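Local coordinates for protein cytokinin riboside 5'-monophosphate phosphoribohydrolase (Corynebacterium glutamicum, PDB 5ZBL) that belongs to the SLOG-clan family of Rossmann-like alpha/beta proteins and pairs with a second copy of itself, each chain built round a parallel beta sheet, at residues A[123-126]-A[127-131]; A[100-103]-A[104-108]; A[155-158]-A[159-163]; A[173-177]-A[178-182]. All blocks are in the same frame, centred on the assembly; numbering follows the deposited sequence.

Contact 1 of 4, residues A[123-126]-A[127-131]; sequences LFEV and WTWQQ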
loop_
_atom_site.group_PDB
_atom_site.type_symbol
_atom_site.label_atom_id
_atom_site.label_comp_id
_atom_site.label_asym_id
_atom_site.label_seq_id
_atom_site.Cartn_x
_atom_site.Cartn_y
_atom_site.Cartn_z
ATOM N N LEU A 123 -1.687 3.880 3.441
ATOM C CA LEU A 123 -1.013 3.844 4.702
ATOM C C LEU A 123 0.460 3.434 4.516
ATOM O O LEU A 123 1.370 4.018 5.095
ATOM C CB LEU A 123 -1.744 2.891 5.654
ATOM C CG LEU A 123 -1.037 2.656 6.993
ATOM C CD1 LEU A 123 -1.050 3.921 7.767
ATOM C CD2 LEU A 123 -1.675 1.524 7.764
ATOM N N PHE A 124 0.672 2.426 3.697
ATOM C CA PHE A 124 2.007 1.944 3.404
ATOM C C PHE A 124 2.817 2.912 2.552
ATOM O O PHE A 124 4.058 2.966 2.646
ATOM C CB PHE A 124 1.927 0.539 2.793
ATOM C CG PHE A 124 1.776 -0.532 3.821
ATOM C CD1 PHE A 124 2.831 -0.816 4.672
ATOM C CD2 PHE A 124 0.609 -1.245 3.959
ATOM C CE1 PHE A 124 2.728 -1.795 5.638
ATOM C CE2 PHE A 124 0.490 -2.218 4.933
ATOM C CZ PHE A 124 1.549 -2.483 5.775
ATOM N N GLU A 125 2.108 3.660 1.720
ATOM C CA GLU A 125 2.662 4.783 0.991
ATOM C C GLU A 125 3.252 5.845 1.942
ATOM O O GLU A 125 4.457 6.196 1.808
ATOM C CB GLU A 125 1.609 5.346 0.049
ATOM C CG GLU A 125 1.970 6.549 -0.807
ATOM C CD GLU A 125 2.865 6.217 -1.946
ATOM O OE1 GLU A 125 2.427 6.277 -3.120
ATOM O OE2 GLU A 125 4.019 5.914 -1.651
ATOM N N VAL A 126 2.496 6.298 2.945
ATOM C CA VAL A 126 3.096 7.331 3.800
ATOM C C VAL A 126 4.280 6.762 4.590
ATOM O O VAL A 126 5.249 7.470 4.803
ATOM C CB VAL A 126 2.104 8.102 4.693
ATOM C CG1 VAL A 126 0.957 8.624 3.854
ATOM C CG2 VAL A 126 1.590 7.263 5.835
ATOM N N TRP A 127 4.211 5.496 4.992
ATOM C CA TRP A 127 5.336 4.864 5.688
ATOM C C TRP A 127 6.580 4.758 4.828
ATOM O O TRP A 127 7.672 5.092 5.266
ATOM C CB TRP A 127 4.975 3.448 6.197
ATOM C CG TRP A 127 4.294 3.427 7.503
ATOM C CD1 TRP A 127 4.377 4.362 8.503
ATOM C CD2 TRP A 127 3.437 2.401 7.989
ATOM N NE1 TRP A 127 3.617 3.981 9.563
ATOM C CE2 TRP A 127 3.023 2.781 9.279
ATOM C CE3 TRP A 127 2.968 1.202 7.456
ATOM C CZ2 TRP A 127 2.164 2.000 10.044
ATOM C CZ3 TRP A 127 2.115 0.425 8.216
ATOM C CH2 TRP A 127 1.712 0.831 9.492
ATOM N N THR A 128 6.410 4.251 3.619
ATOM C CA THR A 128 7.487 4.197 2.659
ATOM C C THR A 128 8.122 5.583 2.498
ATOM O O THR A 128 9.323 5.669 2.286
ATOM C CB THR A 128 6.988 3.686 1.296
ATOM O OG1 THR A 128 6.356 2.407 1.470
ATOM C CG2 THR A 128 8.126 3.552 0.308
ATOM N N TRP A 129 7.319 6.647 2.598
ATOM C CA TRP A 129 7.823 8.025 2.555
ATOM C C TRP A 129 8.502 8.435 3.861
ATOM O O TRP A 129 9.585 9.031 3.820
ATOM C CB TRP A 129 6.702 9.022 2.238
ATOM C CG TRP A 129 6.224 8.998 0.858
ATOM C CD1 TRP A 129 6.850 8.459 -0.225
ATOM C CD2 TRP A 129 4.996 9.566 0.370
ATOM N NE1 TRP A 129 6.084 8.636 -1.351
ATOM C CE2 TRP A 129 4.939 9.308 -1.019
ATOM C CE3 TRP A 129 3.932 10.254 0.974
ATOM C CZ2 TRP A 129 3.852 9.713 -1.823
ATOM C CZ3 TRP A 129 2.841 10.654 0.168
ATOM C CH2 TRP A 129 2.822 10.389 -1.211
ATOM N N GLN A 130 7.864 8.130 4.994
ATOM C CA GLN A 130 8.412 8.451 6.324
ATOM C C GLN A 130 9.885 8.009 6.491
ATOM O O GLN A 130 10.701 8.785 6.975
ATOM C CB GLN A 130 7.552 7.869 7.475
ATOM C CG GLN A 130 6.409 8.748 7.976
ATOM C CD GLN A 130 6.033 8.548 9.472
ATOM O OE1 GLN A 130 5.821 7.429 9.954
ATOM N NE2 GLN A 130 5.935 9.659 10.203
ATOM N N GLN A 131 10.225 6.794 6.063
ATOM C CA GLN A 131 11.567 6.255 6.274
ATOM C C GLN A 131 12.540 6.554 5.128
ATOM O O GLN A 131 13.575 5.890 4.999
ATOM C CB GLN A 131 11.516 4.756 6.633
ATOM C CG GLN A 131 11.271 3.754 5.506
ATOM C CD GLN A 131 11.008 2.333 6.026
ATOM O OE1 GLN A 131 11.022 2.079 7.237
ATOM N NE2 GLN A 131 10.763 1.400 5.107
#
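W127 and W129 keep CG beside their own backbone N (chi1 -84° for W127), while L123 and E125 send CG anti to theirs, and together these choices lay a side chain over each indole one helical turn on. L123 CG stands above the six-membered ring of W127, 4.2 Å from its centroid, in a CH-pi contact, and CD2 continues across to W127 CH2. F124 meets the same indole at its edge. W127 turns its CE3 and CZ3 edge to the F124 face in an offset edge-to-face pair, planes at 70°, with W127 CE3 3.4 Å from F124 CD1.

W129 is partnered by E125, whose chain bends at chi2 (75°). E125 CG sits 4.0 Å from the centroid of the six-membered ring, and the carboxylate lies almost flat over the indole. OE2 hovers near NE1 without bonding to it, while OE1 forms a salt bridge with K100. F124 O is gripped twice by T128: T128 N reaches it at 2.9 Å and T128 OG1 at 2.6 Å, from opposite faces of the carbonyl.

Helix 117-130 is the crossover of the beta-alpha-beta unit joining strands 110-112 and 139-142. L123 and V126 pack on V139 of that second strand, F124 and W127 rest on L155 of helix 149-160, and F124 also meets L120 of the second subunit.

Contact 2 of 4, residues A[100-103]-A[104-108]; sequences KRRM and AELGD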
loop_
_atom_site.group_PDB
_atom_site.type_symbol
_atom_site.label_atom_id
_atom_site.label_comp_id
_atom_site.label_asym_id
_atom_site.label_seq_id
_atom_site.Cartn_x
_atom_site.Cartn_y
_atom_site.Cartn_z
ATOM N N LYS A 100 -2.324 11.828 -4.146
ATOM C CA LYS A 100 -1.698 11.374 -2.903
ATOM C C LYS A 100 -0.655 12.352 -2.409
ATOM O O LYS A 100 -0.577 12.619 -1.203
ATOM C CB LYS A 100 -0.985 10.061 -3.086
ATOM C CG LYS A 100 -1.823 8.922 -3.557
ATOM C CD LYS A 100 -0.942 7.685 -3.517
ATOM C CE LYS A 100 -1.322 6.627 -4.506
ATOM N NZ LYS A 100 -0.340 5.514 -4.336
ATOM N N ARG A 101 0.135 12.896 -3.316
ATOM C CA ARG A 101 1.024 13.979 -2.911
ATOM C C ARG A 101 0.253 15.158 -2.240
ATOM O O ARG A 101 0.672 15.658 -1.191
ATOM C CB ARG A 101 1.841 14.445 -4.091
ATOM C CG ARG A 101 2.970 15.402 -3.743
ATOM C CD ARG A 101 3.411 16.184 -4.979
ATOM N NE ARG A 101 4.277 15.404 -5.864
ATOM C CZ ARG A 101 5.574 15.184 -5.667
ATOM N NH1 ARG A 101 6.198 15.667 -4.601
ATOM N NH2 ARG A 101 6.257 14.457 -6.549
ATOM N N ARG A 102 -0.879 15.567 -2.816
ATOM C CA ARG A 102 -1.631 16.692 -2.296
ATOM C C ARG A 102 -2.285 16.452 -0.931
ATOM O O ARG A 102 -2.279 17.352 -0.052
ATOM C CB ARG A 102 -2.692 17.196 -3.284
ATOM C CG ARG A 102 -2.239 18.368 -4.121
ATOM C CD ARG A 102 -1.885 19.609 -3.289
ATOM N NE ARG A 102 -2.986 20.541 -3.168
ATOM C CZ ARG A 102 -2.882 21.750 -2.623
ATOM N NH1 ARG A 102 -3.953 22.533 -2.577
ATOM N NH2 ARG A 102 -1.726 22.187 -2.119
ATOM N N MET A 103 -2.848 15.259 -0.780
ATOM C CA MET A 103 -3.361 14.794 0.505
ATOM C C MET A 103 -2.275 14.834 1.586
ATOM O O MET A 103 -2.517 15.307 2.694
ATOM C CB MET A 103 -3.956 13.401 0.360
ATOM C CG MET A 103 -5.206 13.412 -0.490
ATOM S SD MET A 103 -6.257 11.982 -0.244
ATOM C CE MET A 103 -5.285 10.750 -1.083
ATOM N N ALA A 104 -1.080 14.389 1.241
ATOM C CA ALA A 104 0.036 14.451 2.197
ATOM C C ALA A 104 0.408 15.894 2.499
ATOM O O ALA A 104 0.588 16.256 3.674
ATOM C CB ALA A 104 1.266 13.690 1.687
ATOM N N GLU A 105 0.549 16.711 1.450
ATOM C CA GLU A 105 0.974 18.110 1.647
ATOM C C GLU A 105 0.023 18.930 2.510
ATOM O O GLU A 105 0.484 19.768 3.290
ATOM C CB GLU A 105 1.162 18.831 0.330
ATOM C CG GLU A 105 2.476 18.501 -0.358
ATOM C CD GLU A 105 2.474 18.786 -1.864
ATOM O OE1 GLU A 105 1.476 19.335 -2.389
ATOM O OE2 GLU A 105 3.483 18.449 -2.534
ATOM N N LEU A 106 -1.284 18.691 2.334
ATOM C CA LEU A 106 -2.346 19.440 2.999
ATOM C C LEU A 106 -2.532 19.088 4.475
ATOM O O LEU A 106 -2.980 19.935 5.241
ATOM C CB LEU A 106 -3.708 19.247 2.295
ATOM C CG LEU A 106 -3.921 19.958 0.984
ATOM C CD1 LEU A 106 -5.202 19.473 0.267
ATOM C CD2 LEU A 106 -3.903 21.477 1.184
ATOM N N GLY A 107 -2.221 17.852 4.853
ATOM C CA GLY A 107 -2.449 17.372 6.215
ATOM C C GLY A 107 -1.230 17.527 7.084
ATOM O O GLY A 107 -0.098 17.531 6.598
ATOM N N ASP A 108 -1.474 17.665 8.380
ATOM C CA ASP A 108 -0.394 17.790 9.355
ATOM C C ASP A 108 -0.121 16.466 9.979
ATOM O O ASP A 108 0.833 16.324 10.727
ATOM C CB ASP A 108 -0.732 18.854 10.394
ATOM C CG ASP A 108 -0.817 20.282 9.768
ATOM O OD1 ASP A 108 0.234 20.795 9.254
ATOM O OD2 ASP A 108 -1.942 20.852 9.759
#
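The last turn of helix 96-106 runs on regular backbone bonds, from A104 N to K100 O, E105 N to R101 O (2.8 Å) and L106 N to R102 O (2.9 Å), before G107 leaves helical geometry. This is one of the helices of a Rossmann-like alpha/beta fold, and the chain goes on from here to strand 110-112.

On the outer side of the turn E105 reaches back between two arginines. Its carboxylate meets their methylene chains more closely than their charged ends: OE2 is 3.3 Å from R101 CG, and OE1 is 3.5 Å from R102 CD. The ionic tips stay further off, with R101 NH1 4.4 Å from E105 OE2, too long for a salt bridge, so the charges probably attract only loosely. The flat groups are not aligned either; the R101 guanidinium plane is 41° from the carboxylate, and that of R102 is 73° from it.

R102 is bent at chi2 and chi3, which folds its head over L106. L106 CD2 lies over one face of the guanidinium, 3.9 Å from R102 NH1, and NH1 itself forms a salt bridge with E91. K100 NZ forms salt bridges with E121 and with E125 of the second subunit. M103 and L106 both touch V72 of strand 69-74.

At the helix end M103 O takes a weak bond from G107 N at 3.4 Å and a further hydrogen bond from T14 OG1.

Contact 3 of 4, residues A[155-158]-A[159-163]; sequences LEQM and TQRGF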
loop_
_atom_site.group_PDB
_atom_site.type_symbol
_atom_site.label_atom_id
_atom_site.label_comp_id
_atom_site.label_asym_id
_atom_site.label_seq_id
_atom_site.Cartn_x
_atom_site.Cartn_y
_atom_site.Cartn_z
ATOM N N LEU A 155 3.408 -6.712 10.858
ATOM C CA LEU A 155 4.518 -5.802 10.974
ATOM C C LEU A 155 5.518 -6.219 12.028
ATOM O O LEU A 155 6.706 -6.028 11.856
ATOM C CB LEU A 155 4.042 -4.393 11.338
ATOM C CG LEU A 155 3.282 -3.653 10.250
ATOM C CD1 LEU A 155 2.936 -2.257 10.771
ATOM C CD2 LEU A 155 4.085 -3.559 8.958
ATOM N N GLU A 156 5.017 -6.734 13.141
ATOM C CA GLU A 156 5.864 -7.301 14.196
ATOM C C GLU A 156 6.716 -8.426 13.566
ATOM O O GLU A 156 7.947 -8.411 13.682
ATOM C CB GLU A 156 4.983 -7.781 15.356
ATOM C CG GLU A 156 5.648 -8.541 16.494
ATOM C CD GLU A 156 6.841 -7.802 17.050
ATOM O OE1 GLU A 156 7.911 -8.446 17.277
ATOM O OE2 GLU A 156 6.713 -6.564 17.207
ATOM N N GLN A 157 6.070 -9.337 12.824
ATOM C CA GLN A 157 6.782 -10.441 12.168
ATOM C C GLN A 157 7.793 -9.979 11.106
ATOM O O GLN A 157 8.938 -10.467 11.040
ATOM C CB GLN A 157 5.811 -11.474 11.614
ATOM C CG GLN A 157 5.168 -12.314 12.703
ATOM C CD GLN A 157 4.385 -13.522 12.180
ATOM O OE1 GLN A 157 4.731 -14.139 11.154
ATOM N NE2 GLN A 157 3.324 -13.878 12.899
ATOM N N MET A 158 7.400 -9.004 10.305
ATOM C CA MET A 158 8.334 -8.427 9.370
ATOM C C MET A 158 9.573 -7.825 10.080
ATOM O O MET A 158 10.660 -7.872 9.531
ATOM C CB MET A 158 7.646 -7.358 8.552
ATOM C CG MET A 158 6.607 -7.853 7.577
ATOM S SD MET A 158 5.745 -6.468 6.772
ATOM C CE MET A 158 5.684 -7.150 5.133
ATOM N N THR A 159 9.383 -7.229 11.260
ATOM C CA THR A 159 10.460 -6.681 12.068
ATOM C C THR A 159 11.357 -7.801 12.620
ATOM O O THR A 159 12.539 -7.676 12.598
ATOM C CB THR A 159 9.913 -5.839 13.269
ATOM O OG1 THR A 159 9.005 -4.823 12.802
ATOM C CG2 THR A 159 11.059 -5.167 14.035
ATOM N N GLN A 160 10.785 -8.901 13.088
ATOM C CA GLN A 160 11.600 -10.028 13.544
ATOM C C GLN A 160 12.405 -10.700 12.407
ATOM O O GLN A 160 13.543 -11.120 12.622
ATOM C CB GLN A 160 10.732 -11.080 14.226
ATOM C CG GLN A 160 10.046 -10.632 15.487
ATOM C CD GLN A 160 9.113 -11.706 16.078
ATOM O OE1 GLN A 160 8.972 -12.817 15.529
ATOM N NE2 GLN A 160 8.462 -11.362 17.208
ATOM N N ARG A 161 11.797 -10.827 11.222
ATOM C CA ARG A 161 12.471 -11.420 10.066
ATOM C C ARG A 161 13.486 -10.471 9.383
ATOM O O ARG A 161 14.013 -10.821 8.338
ATOM C CB ARG A 161 11.451 -11.859 9.027
ATOM C CG ARG A 161 10.459 -12.916 9.464
ATOM C CD ARG A 161 9.392 -13.050 8.382
ATOM N NE ARG A 161 8.431 -14.124 8.581
ATOM C CZ ARG A 161 8.644 -15.411 8.372
ATOM N NH1 ARG A 161 7.661 -16.291 8.546
ATOM N NH2 ARG A 161 9.835 -15.860 8.041
ATOM N N GLY A 162 13.709 -9.266 9.927
ATOM C CA GLY A 162 14.727 -8.328 9.422
ATOM C C GLY A 162 14.424 -7.460 8.218
ATOM O O GLY A 162 15.374 -6.928 7.585
ATOM N N PHE A 163 13.124 -7.305 7.879
ATOM C CA PHE A 163 12.686 -6.451 6.728
ATOM C C PHE A 163 12.238 -5.004 7.040
ATOM O O PHE A 163 12.165 -4.188 6.134
ATOM C CB PHE A 163 11.624 -7.183 5.898
ATOM C CG PHE A 163 12.147 -8.411 5.244
ATOM C CD1 PHE A 163 12.993 -8.306 4.151
ATOM C CD2 PHE A 163 11.858 -9.689 5.762
ATOM C CE1 PHE A 163 13.534 -9.459 3.559
ATOM C CE2 PHE A 163 12.417 -10.840 5.170
ATOM C CZ PHE A 163 13.259 -10.722 4.081
#
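Q160 reaches back along helix 149-160 to E156. Its CB sits beside the carbonyl oxygens of Q157 and E156. CG, beside its own backbone N, comes 3.5 Å from E156 OE1, and CD passes the same oxygen. The extended chain then delivers NE2 to E156 OE1 at 3.0 Å, a hydrogen bond bent to 137° at the proton. E156 accepts with the anti lone pair of OE1; the oxygen lies out of the Q160 amide plane, and the two flat groups are turned 71° against each other. The bend of E156 at chi2 curls its head toward Q160, while its other oxygen, OE2, forms a salt bridge with R166.

One residue earlier, T159 bonds L155 O through both its N (3.0 Å) and its OG1 (2.8 Å), which reach that oxygen from opposite faces. The helix then closes in a Schellman motif. G162 takes positive phi (81°), F163 N returns to M158 O at 3.0 Å, and inside that loop G162 N makes a weak bond to T159 O. R161 lays CG 3.3 Å from Q157 O on its way out to D145 and Y27 of the second subunit.

Within its own chain this helix end packs on helix 117-130 and, through L155 and E156, on F169 of helix 166-169. T159 touches R166 of the latter, and L155 and M158 also meet I164 in the loop before it. M158 and F163 press on G115 of the second subunit, whose Y27 meets the F163 ring edge-to-face.

Contact 4 of 4, residues A[173-177]-A[178-182]; sequences IVESD and PHALL. With EDO (1,2-ethanediol), chain E.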
loop_
_atom_site.group_PDB
_atom_site.type_symbol
_atom_site.label_atom_id
_atom_site.label_comp_id
_atom_site.label_asym_id
_atom_site.label_seq_id
_atom_site.Cartn_x
_atom_site.Cartn_y
_atom_site.Cartn_z
ATOM N N ILE A 173 1.241 5.545 16.217
ATOM C CA ILE A 173 0.105 5.669 17.148
ATOM C C ILE A 173 -0.946 4.641 16.780
ATOM O O ILE A 173 -1.279 4.486 15.628
ATOM C CB ILE A 173 -0.486 7.093 17.142
ATOM C CG1 ILE A 173 0.581 8.135 17.550
ATOM C CG2 ILE A 173 -1.640 7.200 18.081
ATOM C CD1 ILE A 173 0.347 9.467 16.890
ATOM N N VAL A 174 -1.414 3.891 17.762
ATOM C CA VAL A 174 -2.506 2.914 17.596
ATOM C C VAL A 174 -3.546 3.110 18.719
ATOM O O VAL A 174 -3.234 2.883 19.857
ATOM C CB VAL A 174 -1.970 1.475 17.693
ATOM C CG1 VAL A 174 -3.105 0.450 17.475
ATOM C CG2 VAL A 174 -0.817 1.288 16.711
ATOM N N GLU A 175 -4.768 3.544 18.419
ATOM C CA GLU A 175 -5.755 3.738 19.489
ATOM C C GLU A 175 -7.176 3.407 19.033
ATOM O O GLU A 175 -7.520 3.656 17.927
ATOM C CB GLU A 175 -5.705 5.153 20.028
ATOM C CG GLU A 175 -4.408 5.631 20.686
ATOM C CD GLU A 175 -3.892 4.843 21.907
ATOM O OE1 GLU A 175 -2.680 5.036 22.200
ATOM O OE2 GLU A 175 -4.627 4.053 22.561
ATOM N N SER A 176 -7.974 2.802 19.897
ATOM C CA SER A 176 -9.383 2.556 19.628
ATOM C C SER A 176 -10.187 3.767 20.035
ATOM O O SER A 176 -11.283 3.972 19.509
ATOM C CB SER A 176 -9.881 1.340 20.390
ATOM O OG SER A 176 -9.587 1.512 21.774
ATOM N N ASP A 177 -9.655 4.570 20.962
ATOM C CA ASP A 177 -10.391 5.717 21.513
ATOM C C ASP A 177 -9.984 6.975 20.765
ATOM O O ASP A 177 -8.765 7.255 20.633
ATOM C CB ASP A 177 -10.101 5.890 23.003
ATOM C CG ASP A 177 -10.908 7.002 23.635
ATOM O OD1 ASP A 177 -12.113 6.812 23.910
ATOM O OD2 ASP A 177 -10.330 8.062 23.896
ATOM N N PRO A 178 -10.981 7.736 20.266
ATOM C CA PRO A 178 -10.669 8.928 19.453
ATOM C C PRO A 178 -9.976 10.029 20.190
ATOM O O PRO A 178 -9.135 10.732 19.612
ATOM C CB PRO A 178 -12.042 9.390 18.949
ATOM C CG PRO A 178 -13.001 8.792 19.906
ATOM C CD PRO A 178 -12.421 7.461 20.287
ATOM N N HIS A 179 -10.332 10.195 21.462
ATOM C CA HIS A 179 -9.666 11.157 22.344
ATOM C C HIS A 179 -8.209 10.834 22.464
ATOM O O HIS A 179 -7.365 11.718 22.237
ATOM C CB HIS A 179 -10.344 11.235 23.722
ATOM C CG HIS A 179 -11.629 12.016 23.701
ATOM N ND1 HIS A 179 -12.859 11.433 23.456
ATOM C CD2 HIS A 179 -11.867 13.340 23.841
ATOM C CE1 HIS A 179 -13.798 12.359 23.468
ATOM N NE2 HIS A 179 -13.218 13.527 23.674
ATOM N N ALA A 180 -7.926 9.571 22.789
ATOM C CA ALA A 180 -6.564 9.098 22.949
ATOM C C ALA A 180 -5.739 9.191 21.641
ATOM O O ALA A 180 -4.555 9.530 21.683
ATOM C CB ALA A 180 -6.561 7.687 23.485
ATOM N N LEU A 181 -6.398 8.923 20.507
ATOM C CA LEU A 181 -5.813 9.010 19.186
ATOM C C LEU A 181 -5.394 10.417 18.772
ATOM O O LEU A 181 -4.268 10.610 18.275
ATOM C CB LEU A 181 -6.793 8.479 18.136
ATOM C CG LEU A 181 -6.172 8.326 16.713
ATOM C CD1 LEU A 181 -6.692 7.106 15.984
ATOM C CD2 LEU A 181 -6.425 9.550 15.865
ATOM N N LEU A 182 -6.301 11.385 18.920
ATOM C CA LEU A 182 -5.998 12.785 18.575
ATOM C C LEU A 182 -5.028 13.388 19.556
ATOM O O LEU A 182 -4.112 14.119 19.149
ATOM C CB LEU A 182 -7.257 13.631 18.512
ATOM C CG LEU A 182 -8.137 13.281 17.301
ATOM C CD1 LEU A 182 -9.567 13.763 17.486
ATOM C CD2 LEU A 182 -7.539 13.840 16.016
HETATM C C1 EDO E . -5.639 0.390 22.235
HETATM O O1 EDO E . -4.583 1.162 22.813
HETATM C C2 EDO E . -5.403 0.237 20.725
HETATM O O2 EDO E . -5.790 -1.068 20.282
#
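D177 is the N-cap of helix 178-186, and its OD2 accepts a hydrogen bond from A180 N, 3.0 Å away. That donor meets the oxygen on its anti side, 17° out of the carboxylate plane. H179 CB lies 3.2 Å from the same OD2. The first turn is closed by the backbone as well, with L181 N 2.9 Å from D177 O. What places the carboxylate is chi1 of D177, -176°, which carries CG across from the backbone N and over the start of the helix.

Next out is E175, at the end of strand 173-175. Its CB stands 4.0 Å from L181 CB and its CG 4.1 Å from A180 CB, so the methylenes pad the turn, and the carboxylate, bent at chi2, ends at a 1,2-ethanediol. OE2 takes a hydrogen bond at 2.9 Å from O1 of that molecule, which also bonds to D143.

Further out still, the strand pairs with strand 139-142 through backbone bonds of I173 and E175, and the helix runs back antiparallel to it, the two axes 7.8 Å apart at closest. P178 packs on L34 and T37 of helix 25-40, and L181 on A140 and Y142, fixing this strand-to-helix turn against the sheet.

A negative carboxylate at the N-terminal end of a helix would be favoured by the amide N-H groups of the first turn and the helix dipole, so D177 is probably held ionised, as one expects of an aspartate N-cap.

In the fold
Contact 1 is the buried one, dominated by aromatic rings, and it touches two of the others: contact 2 through a salt bridge and packing, contact 3 through packing alone. Contacts 2 and 3 themselves stay about 17 Å apart at their nearest atoms. All of contacts 1 to 3 lie at helix ends and reach the second subunit, but contact 2 sets charged chains on an exposed flank, whereas contact 3 terminates its helix with backbone bonds at the subunit boundary. Contact 4 shares strand 139-142 with contact 1 as a support, yet differs in starting a helix, at an outermost strand of the sheet, on the opposite side of the chain's centre from contact 2 and without any touch from the second subunit.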